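Local coordinates for protein transcriptional regulator (Streptococcus thermophilus LMD-9, PDB 5JUF) that probably activates transcription of competence genes as an RNPP-family quorum sensor, pairing a helix-turn-helix DNA-binding domain with a tetratricopeptide-like domain, at residues A[130-135]-A[169-174]. Sequence-based numbering, arbitrary orientation.
Sequences LSFTSW and YFFHLY
With CG of Trp135 set between its backbone N and carbonyl carbon (chi1 61°) and CG of His172 anti to its carbonyl carbon, indole and imidazole meet face to face. The contact joins two parts of the all-helical tetratricopeptide-like domain, the loop between helices 117-130 and 139-152 and the C-terminal end of helix 160-173. The five-membered ring of Trp135 lies 3.7 Å, centroid to centroid, from the His172 ring, with the planes 22° apart. Trp135 CB adds a CH-pi contact over the same imidazole. Two hydrogen bonds from outside the contact fix the rotation of that imidazole, ND1 with Tyr168 O and NE2 with Glu142 OE2; both partners are acceptors, consistent with a doubly protonated, positively charged ring, on which Tyr145 also stacks. Helix 117-130 ends in a Schellman motif, where Phe132 takes positive phi and the chain turns toward helix 160-173. The Phe132 ring then presents its edge to the face of Tyr174 in an offset edge-to-face pair, planes at 83°, with Phe132 CZ 3.8 Å from Tyr174 CE2. Phe132 CD1 also packs 4.0 Å from Phe171 CE1. Between the Trp135-His172 stack and the Phe132-Tyr174 pair reaches Phe171, whose ring meets the loop backbone edge-on: Thr133 O lies near the ring plane, 3.2 Å from Phe171 CE2 and 3.3 Å from Phe171 CZ.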
# COMPACT_ATOMS: atom_id res chain seq x y z
N LEU A 130 -10.26 -0.86 3.89
CA LEU A 130 -11.49 -1.43 3.36
C LEU A 130 -12.66 -1.24 4.31
O LEU A 130 -13.80 -1.05 3.86
CB LEU A 130 -11.31 -2.92 3.07
CG LEU A 130 -10.73 -3.30 1.72
CD1 LEU A 130 -10.38 -4.77 1.77
CD2 LEU A 130 -11.75 -3.04 0.62
N SER A 131 -12.42 -1.34 5.61
CA SER A 131 -13.49 -1.12 6.58
C SER A 131 -13.67 0.34 6.94
O SER A 131 -14.51 0.65 7.78
CB SER A 131 -13.22 -1.93 7.85
OG SER A 131 -12.08 -1.42 8.52
N PHE A 132 -12.89 1.24 6.33
CA PHE A 132 -12.91 2.67 6.66
C PHE A 132 -12.79 2.88 8.17
O PHE A 132 -13.55 3.62 8.79
CB PHE A 132 -14.16 3.34 6.10
CG PHE A 132 -14.02 4.83 5.94
CD1 PHE A 132 -13.14 5.35 5.00
CD2 PHE A 132 -14.75 5.70 6.72
CE1 PHE A 132 -13.00 6.72 4.84
CE2 PHE A 132 -14.62 7.07 6.58
CZ PHE A 132 -13.74 7.58 5.63
N THR A 133 -11.83 2.17 8.75
CA THR A 133 -11.50 2.32 10.15
C THR A 133 -10.51 3.47 10.30
O THR A 133 -9.46 3.46 9.65
CB THR A 133 -10.91 1.02 10.70
OG1 THR A 133 -11.94 0.03 10.72
CG2 THR A 133 -10.36 1.23 12.10
N SER A 134 -10.85 4.44 11.14
CA SER A 134 -9.95 5.58 11.37
C SER A 134 -8.60 5.10 11.87
O SER A 134 -8.52 4.28 12.80
CB SER A 134 -10.57 6.54 12.37
OG SER A 134 -11.84 6.97 11.94
N TRP A 135 -7.53 5.61 11.27
CA TRP A 135 -6.21 5.22 11.74
C TRP A 135 -5.99 5.66 13.19
O TRP A 135 -5.18 5.05 13.90
CB TRP A 135 -5.12 5.80 10.82
CG TRP A 135 -5.14 7.29 10.76
CD1 TRP A 135 -5.80 8.06 9.85
CD2 TRP A 135 -4.47 8.18 11.65
NE1 TRP A 135 -5.59 9.39 10.12
CE2 TRP A 135 -4.77 9.49 11.22
CE3 TRP A 135 -3.65 8.01 12.77
CZ2 TRP A 135 -4.29 10.62 11.87
CZ3 TRP A 135 -3.16 9.14 13.41
CH2 TRP A 135 -3.49 10.42 12.96
N TYR A 169 -0.59 5.96 4.00
CA TYR A 169 -0.26 7.39 4.11
C TYR A 169 -1.32 8.25 3.42
O TYR A 169 -1.81 9.23 4.00
CB TYR A 169 1.13 7.63 3.53
CG TYR A 169 1.44 9.06 3.09
CD1 TYR A 169 1.45 10.11 4.01
CD2 TYR A 169 1.74 9.35 1.77
CE1 TYR A 169 1.74 11.41 3.62
CE2 TYR A 169 2.04 10.66 1.37
CZ TYR A 169 2.04 11.68 2.31
OH TYR A 169 2.34 12.97 1.92
N PHE A 170 -1.71 7.89 2.20
CA PHE A 170 -2.79 8.64 1.53
C PHE A 170 -4.09 8.59 2.35
O PHE A 170 -4.83 9.58 2.41
CB PHE A 170 -3.02 8.10 0.12
CG PHE A 170 -1.86 8.31 -0.81
CD1 PHE A 170 -1.00 9.39 -0.64
CD2 PHE A 170 -1.61 7.42 -1.85
CE1 PHE A 170 0.08 9.58 -1.50
CE2 PHE A 170 -0.54 7.61 -2.70
CZ PHE A 170 0.30 8.69 -2.53
N PHE A 171 -4.36 7.44 2.98
CA PHE A 171 -5.50 7.30 3.88
C PHE A 171 -5.44 8.30 5.03
O PHE A 171 -6.47 8.85 5.44
CB PHE A 171 -5.54 5.84 4.39
CG PHE A 171 -6.80 5.45 5.15
CD1 PHE A 171 -8.03 5.35 4.51
CD2 PHE A 171 -6.72 5.09 6.49
CE1 PHE A 171 -9.16 4.96 5.21
CE2 PHE A 171 -7.85 4.68 7.20
CZ PHE A 171 -9.07 4.62 6.56
N HIS A 172 -4.23 8.58 5.56
CA HIS A 172 -4.10 9.63 6.58
C HIS A 172 -4.46 11.01 6.04
O HIS A 172 -4.88 11.89 6.79
CB HIS A 172 -2.67 9.69 7.14
CG HIS A 172 -2.33 8.60 8.11
ND1 HIS A 172 -2.30 7.27 7.76
CD2 HIS A 172 -1.97 8.66 9.42
CE1 HIS A 172 -1.94 6.55 8.81
NE2 HIS A 172 -1.73 7.37 9.83
N LEU A 173 -4.28 11.23 4.74
CA LEU A 173 -4.51 12.54 4.15
C LEU A 173 -5.96 12.77 3.73
O LEU A 173 -6.30 13.91 3.38
CB LEU A 173 -3.60 12.75 2.94
CG LEU A 173 -2.09 12.70 3.17
CD1 LEU A 173 -1.38 13.13 1.89
CD2 LEU A 173 -1.67 13.55 4.35
N TYR A 174 -6.79 11.74 3.75
CA TYR A 174 -8.17 11.83 3.29
C TYR A 174 -8.94 12.92 4.03
O TYR A 174 -9.00 12.92 5.26
CB TYR A 174 -8.85 10.48 3.48
CG TYR A 174 -10.29 10.42 3.02
CD1 TYR A 174 -10.59 10.15 1.69
CD2 TYR A 174 -11.34 10.61 3.91
CE1 TYR A 174 -11.90 10.09 1.26
CE2 TYR A 174 -12.65 10.55 3.49
CZ TYR A 174 -12.92 10.29 2.16
OH TYR A 174 -14.22 10.22 1.72